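Long-range contacts in transcriptional regulator (Streptococcus pneumoniae, PDB 2GNP), which probably acts as a transcriptional regulator of the sugar-responsive kind, its putative sugar-binding domain presumably sensing a small effector: residues G49-L54 and D74-K79; T123-N128 and E204-R209. All coordinates share one frame; numbering follows the deposited sequence.

Contact 1 of 2, residues G49-L54 and D74-K79; sequences GVLRNL and DLIHSK
Arg52 and Lys79 reach past each other because both side chains are stretched out: Arg52 has CG anti to the backbone N (chi1 176°) and stays extended to NE, while Lys79 starts the same way (chi1 -179°) and runs straight to its ammonium. The guanidinium of Arg52 thereby arrives at the extended chain 77-79 and meets Ser78 O side-on, with Arg52 NE 3.1 Å and Arg52 NH2 3.0 Å from that one oxygen, which lies in the guanidinium plane; NE comes from above the carbonyl plane, NH2 from much nearer it. A third donor, His77 ND1, reaches Ser78 O at 2.8 Å along a lone pair. Arg52 NE also makes a weak bond to His77 O. Lys79 covers one face of the guanidinium with CB and CG and, beyond it, Lys79 NZ donates to Arg52 O at 2.9 Å, to Ile55 O and to a water held by Asn53 O. The ammonium thus sits among carbonyls at and just past the C-terminal end of helix 36-54, where a positive charge probably suits the helix dipole. Beneath this polar layer Ile76 CD1 packs against Leu51 CB at 4.0 Å, and Ile76 CG1 lies 3.8 Å from Arg52 CB. The contact ties the end of helix 36-54 to the chain leaving helix 67-75; helix 102-113 adds Met109 against Leu51 and Ile76, and Leu51 also touches Val155 of strand 153-160.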
loop_
_atom_site.group_PDB
_atom_site.type_symbol
_atom_site.label_atom_id
_atom_site.label_comp_id
_atom_site.label_asym_id
_atom_site.label_seq_id
_atom_site.Cartn_x
_atom_site.Cartn_y
_atom_site.Cartn_z
ATOM N N GLY A 49 -12.395 -4.402 -9.600
ATOM C CA GLY A 49 -13.365 -5.457 -9.405
ATOM C C GLY A 49 -13.178 -6.199 -8.086
ATOM O O GLY A 49 -14.142 -6.447 -7.339
ATOM N N VAL A 50 -11.918 -6.560 -7.826
ATOM C CA VAL A 50 -11.577 -7.251 -6.590
ATOM C C VAL A 50 -12.025 -6.415 -5.380
ATOM O O VAL A 50 -12.729 -6.907 -4.484
ATOM C CB VAL A 50 -10.089 -7.564 -6.493
ATOM C CG1 VAL A 50 -9.780 -7.876 -5.060
ATOM C CG2 VAL A 50 -9.705 -8.750 -7.430
ATOM N N LEU A 51 -11.700 -5.122 -5.366
ATOM C CA LEU A 51 -12.053 -4.319 -4.176
ATOM C C LEU A 51 -13.595 -4.148 -4.013
ATOM O O LEU A 51 -14.155 -4.244 -2.912
ATOM C CB LEU A 51 -11.367 -2.948 -4.254
ATOM C CG LEU A 51 -11.635 -2.025 -3.076
ATOM C CD1 LEU A 51 -11.127 -2.659 -1.775
ATOM C CD2 LEU A 51 -10.870 -0.706 -3.308
ATOM N N ARG A 52 -14.289 -3.898 -5.130
ATOM C CA ARG A 52 -15.720 -3.702 -5.057
ATOM C C ARG A 52 -16.400 -4.931 -4.402
ATOM O O ARG A 52 -17.325 -4.827 -3.591
ATOM C CB ARG A 52 -16.301 -3.382 -6.456
ATOM C CG ARG A 52 -17.831 -3.253 -6.456
ATOM C CD ARG A 52 -18.386 -2.820 -7.803
ATOM N NE ARG A 52 -19.808 -2.413 -7.710
ATOM C CZ ARG A 52 -20.864 -3.234 -7.724
ATOM N NH1 ARG A 52 -20.708 -4.565 -7.711
ATOM N NH2 ARG A 52 -22.089 -2.720 -7.669
ATOM N N ASN A 53 -15.921 -6.129 -4.773
ATOM C CA ASN A 53 -16.443 -7.367 -4.188
ATOM C C ASN A 53 -16.173 -7.582 -2.696
ATOM O O ASN A 53 -16.911 -8.303 -1.993
ATOM C CB ASN A 53 -15.927 -8.546 -5.013
ATOM C CG ASN A 53 -16.754 -8.756 -6.271
ATOM O OD1 ASN A 53 -17.923 -8.332 -6.324
ATOM N ND2 ASN A 53 -16.171 -9.411 -7.286
ATOM N N LEU A 54 -15.080 -6.980 -2.229
ATOM C CA LEU A 54 -14.677 -7.035 -0.833
ATOM C C LEU A 54 -15.519 -6.114 0.019
ATOM O O LEU A 54 -15.765 -6.389 1.194
ATOM C CB LEU A 54 -13.191 -6.678 -0.673
ATOM C CG LEU A 54 -12.133 -7.611 -1.295
ATOM C CD1 LEU A 54 -10.719 -7.070 -1.001
ATOM C CD2 LEU A 54 -12.301 -9.089 -0.837
ATOM N N ASP A 74 -10.432 5.376 -9.894
ATOM C CA ASP A 74 -11.066 5.949 -11.119
ATOM C C ASP A 74 -12.022 4.922 -11.767
ATOM O O ASP A 74 -13.110 5.271 -12.314
ATOM C CB ASP A 74 -9.994 6.297 -12.137
ATOM C CG ASP A 74 -9.270 7.593 -11.849
ATOM O OD1 ASP A 74 -9.666 8.365 -10.962
ATOM O OD2 ASP A 74 -8.271 7.859 -12.570
ATOM N N LEU A 75 -11.626 3.643 -11.738
ATOM C CA LEU A 75 -12.431 2.608 -12.432
ATOM C C LEU A 75 -13.507 1.921 -11.659
ATOM O O LEU A 75 -14.440 1.317 -12.246
ATOM C CB LEU A 75 -11.520 1.544 -13.030
ATOM C CG LEU A 75 -10.413 2.023 -13.964
ATOM C CD1 LEU A 75 -9.676 0.803 -14.502
ATOM C CD2 LEU A 75 -10.975 2.885 -15.139
ATOM N N ILE A 76 -13.411 1.941 -10.318
ATOM C CA ILE A 76 -14.303 1.115 -9.555
ATOM C C ILE A 76 -15.763 1.574 -9.690
ATOM O O ILE A 76 -16.034 2.801 -9.710
ATOM C CB ILE A 76 -13.854 1.062 -8.053
ATOM C CG1 ILE A 76 -14.563 -0.074 -7.309
ATOM C CG2 ILE A 76 -14.092 2.423 -7.364
ATOM C CD1 ILE A 76 -13.911 -0.356 -5.927
ATOM N N HIS A 77 -16.681 0.597 -9.745
ATOM C CA HIS A 77 -18.127 0.894 -9.863
ATOM C C HIS A 77 -18.744 1.118 -8.513
ATOM O O HIS A 77 -18.448 0.384 -7.539
ATOM C CB HIS A 77 -18.904 -0.229 -10.599
ATOM C CG HIS A 77 -20.240 0.227 -11.086
ATOM N ND1 HIS A 77 -21.393 0.129 -10.324
ATOM C CD2 HIS A 77 -20.596 0.859 -12.231
ATOM C CE1 HIS A 77 -22.397 0.683 -10.984
ATOM N NE2 HIS A 77 -21.946 1.113 -12.148
ATOM N N SER A 78 -19.642 2.102 -8.433
ATOM C CA SER A 78 -20.404 2.339 -7.187
ATOM C C SER A 78 -21.185 1.101 -6.717
ATOM O O SER A 78 -21.492 0.189 -7.508
ATOM C CB SER A 78 -21.379 3.511 -7.386
ATOM O OG SER A 78 -22.391 3.111 -8.308
ATOM N N LYS A 79 -21.507 1.057 -5.440
ATOM C CA LYS A 79 -22.330 -0.027 -4.846
ATOM C C LYS A 79 -23.092 0.494 -3.655
ATOM O O LYS A 79 -22.566 1.298 -2.876
ATOM C CB LYS A 79 -21.398 -1.177 -4.438
ATOM C CG LYS A 79 -21.998 -2.445 -3.824
ATOM C CD LYS A 79 -20.799 -3.306 -3.257
ATOM C CE LYS A 79 -21.153 -4.763 -3.102
ATOM N NZ LYS A 79 -19.955 -5.542 -2.631
HETATM O O HOH W 1 -19.658 -8.270 -1.676
#

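Contact 2 of 2, residues T123-N128 and E204-R209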
loop_
_atom_site.group_PDB
_atom_site.type_symbol
_atom_site.label_atom_id
_atom_site.label_comp_id
_atom_site.label_asym_id
_atom_site.label_seq_id
_atom_site.Cartn_x
_atom_site.Cartn_y
_atom_site.Cartn_z
ATOM N N THR A 123 1.134 15.974 9.155
ATOM C CA THR A 123 2.242 15.658 8.253
ATOM C C THR A 123 2.822 14.279 8.580
ATOM O O THR A 123 2.958 13.915 9.764
ATOM C CB THR A 123 3.363 16.727 8.462
ATOM O OG1 THR A 123 2.824 18.027 8.148
ATOM C CG2 THR A 123 4.507 16.474 7.573
ATOM N N ILE A 124 3.152 13.529 7.538
ATOM C CA ILE A 124 3.517 12.119 7.719
ATOM C C ILE A 124 4.773 11.927 8.608
ATOM O O ILE A 124 4.792 11.033 9.430
ATOM C CB ILE A 124 3.658 11.409 6.328
ATOM C CG1 ILE A 124 4.083 9.934 6.463
ATOM C CG2 ILE A 124 4.606 12.162 5.433
ATOM C CD1 ILE A 124 3.092 9.066 7.230
ATOM N N VAL A 125 5.795 12.772 8.452
ATOM C CA VAL A 125 7.026 12.638 9.290
ATOM C C VAL A 125 7.204 13.919 10.136
ATOM O O VAL A 125 7.290 15.035 9.582
ATOM C CB VAL A 125 8.317 12.450 8.410
ATOM C CG1 VAL A 125 9.585 12.466 9.309
ATOM C CG2 VAL A 125 8.242 11.150 7.566
ATOM N N GLN A 126 7.253 13.738 11.463
ATOM C CA GLN A 126 7.408 14.854 12.378
ATOM C C GLN A 126 8.919 15.001 12.630
ATOM O O GLN A 126 9.703 14.054 12.382
ATOM C CB GLN A 126 6.667 14.596 13.693
ATOM C CG GLN A 126 5.169 14.330 13.537
ATOM C CD GLN A 126 4.428 15.580 13.137
ATOM O OE1 GLN A 126 3.566 15.565 12.228
ATOM N NE2 GLN A 126 4.749 16.706 13.812
ATOM N N GLU A 127 9.287 16.196 13.114
ATOM C CA GLU A 127 10.667 16.566 13.504
ATOM C C GLU A 127 11.313 15.652 14.547
ATOM O O GLU A 127 12.505 15.330 14.462
ATOM C CB GLU A 127 10.649 18.039 13.970
ATOM C CG GLU A 127 10.345 19.030 12.807
ATOM C CD GLU A 127 9.633 20.313 13.233
ATOM O OE1 GLU A 127 10.336 21.335 13.397
ATOM O OE2 GLU A 127 8.378 20.319 13.396
ATOM N N ASN A 128 10.535 15.202 15.521
ATOM C CA ASN A 128 11.020 14.294 16.546
ATOM C C ASN A 128 9.912 13.470 17.179
ATOM O O ASN A 128 8.735 13.690 16.913
ATOM C CB ASN A 128 11.784 15.052 17.638
ATOM C CG ASN A 128 10.938 16.097 18.323
ATOM O OD1 ASN A 128 9.828 15.826 18.814
ATOM N ND2 ASN A 128 11.457 17.315 18.370
ATOM N N GLU A 204 14.698 2.875 13.556
ATOM C CA GLU A 204 13.756 3.193 14.644
ATOM C C GLU A 204 13.481 4.697 14.856
ATOM O O GLU A 204 12.332 5.094 15.175
ATOM C CB GLU A 204 14.293 2.570 15.936
ATOM C CG GLU A 204 13.400 2.646 17.119
ATOM C CD GLU A 204 14.096 2.028 18.316
ATOM O OE1 GLU A 204 14.656 2.792 19.120
ATOM O OE2 GLU A 204 14.138 0.782 18.382
ATOM N N ASN A 205 14.500 5.541 14.719
ATOM C CA ASN A 205 14.313 6.982 14.821
ATOM C C ASN A 205 13.222 7.560 13.892
ATOM O O ASN A 205 12.401 8.403 14.297
ATOM C CB ASN A 205 15.639 7.729 14.614
ATOM C CG ASN A 205 15.510 9.239 14.840
ATOM O OD1 ASN A 205 15.083 9.998 13.969
ATOM N ND2 ASN A 205 15.920 9.690 16.028
ATOM N N LEU A 206 13.231 7.138 12.642
ATOM C CA LEU A 206 12.181 7.634 11.717
ATOM C C LEU A 206 10.851 6.919 12.026
ATOM O O LEU A 206 9.784 7.555 11.996
ATOM C CB LEU A 206 12.632 7.422 10.279
ATOM C CG LEU A 206 11.649 7.843 9.169
ATOM C CD1 LEU A 206 11.350 9.333 9.291
ATOM C CD2 LEU A 206 12.227 7.448 7.784
ATOM N N GLN A 207 10.916 5.618 12.329
ATOM C CA GLN A 207 9.719 4.807 12.674
ATOM C C GLN A 207 8.892 5.546 13.726
ATOM O O GLN A 207 7.668 5.671 13.605
ATOM C CB GLN A 207 10.171 3.440 13.223
ATOM C CG GLN A 207 9.077 2.660 13.851
ATOM C CD GLN A 207 9.589 1.402 14.485
ATOM O OE1 GLN A 207 10.351 1.449 15.453
ATOM N NE2 GLN A 207 9.164 0.260 13.954
ATOM N N GLU A 208 9.579 6.045 14.752
ATOM C CA GLU A 208 8.925 6.705 15.917
ATOM C C GLU A 208 8.464 8.171 15.635
ATOM O O GLU A 208 7.808 8.825 16.464
ATOM C CB GLU A 208 9.874 6.578 17.174
ATOM C CG GLU A 208 10.159 5.123 17.525
ATOM C CD GLU A 208 10.825 4.891 18.891
ATOM O OE1 GLU A 208 11.616 5.759 19.300
ATOM O OE2 GLU A 208 10.539 3.829 19.512
ATOM N N ARG A 209 8.789 8.700 14.469
ATOM C CA ARG A 209 8.451 10.052 14.101
ATOM C C ARG A 209 7.294 10.060 13.068
ATOM O O ARG A 209 6.902 11.138 12.619
ATOM C CB ARG A 209 9.634 10.790 13.431
ATOM C CG ARG A 209 10.708 11.339 14.367
ATOM C CD ARG A 209 12.064 11.522 13.633
ATOM N NE ARG A 209 12.031 12.269 12.367
ATOM C CZ ARG A 209 12.904 12.089 11.393
ATOM N NH1 ARG A 209 13.834 11.152 11.514
ATOM N NH2 ARG A 209 12.830 12.803 10.279
#
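The loop leading into helix 129-136 is pinned here to Arg209, near the end of the short helix that begins at 204, and Arg209 does most of the work. Two hydrogen bonds join Arg209 to Gln126, one between the two backbones and one through the arginine side chain. Gln126 N donates to Arg209 O at 2.9 Å, almost straight at 174°. In return Arg209 NE donates to Gln126 O, also at 2.9 Å, with the oxygen at the edge of the guanidinium and in its plane. The bend at chi3 (51°) turns the end of the arginine back toward the helix of Asn205 and Leu206, where Arg209 NH1 donates to Asn205 OD1 at 3.0 Å and forms a salt bridge with Asp177. Held at NE and NH1, the guanidinium has its rotation fixed, and its charge is probably offset in part by the Asp177 carboxylate, which would help to accommodate the buried arginine.

Apolar groups fill in around it. Leu206 CD1 lies over one face of the guanidinium, offset toward the rim, and meets Val125 CG1 at 3.6 Å, the two side chains crossing at about a right angle. Val125 CG1 also approaches Arg209 NH2 to 3.4 Å. Lower down the arginine, Arg209 CG packs 3.6 Å from Asn128 C.

Just beyond, Ile124 pairs with Ile211 through the backbone, extending the join. At the far end of the same loop, Asn128 OD1 accepts from Leu131 N: this is a side-chain N-cap, through which the loop that Arg209 holds leads into helix 129-136.

Contacts 1 and 2 lie on opposite sides of the chain's centre, with their own centres 34 Å apart and their nearest atoms about 20 Å apart, so they do not touch. They come in series along the chain: 49-54 and 74-79 close before 123-128 and 204-209 open. Contact 1 spans a short piece of chain that includes strand 60-63 and joins the end of helix 36-54 to the chain that leaves the next helix, 67-75; contact 2 brings together a loop and a short helix with its exit, 76 residues apart at the closest ends. Strand 153-160, which pairs with strand 60-63 in the mixed sheet, falls between the segments of contact 2. All four segments belong to the putative sugar-binding domain, so both contacts tie parts of this one domain together.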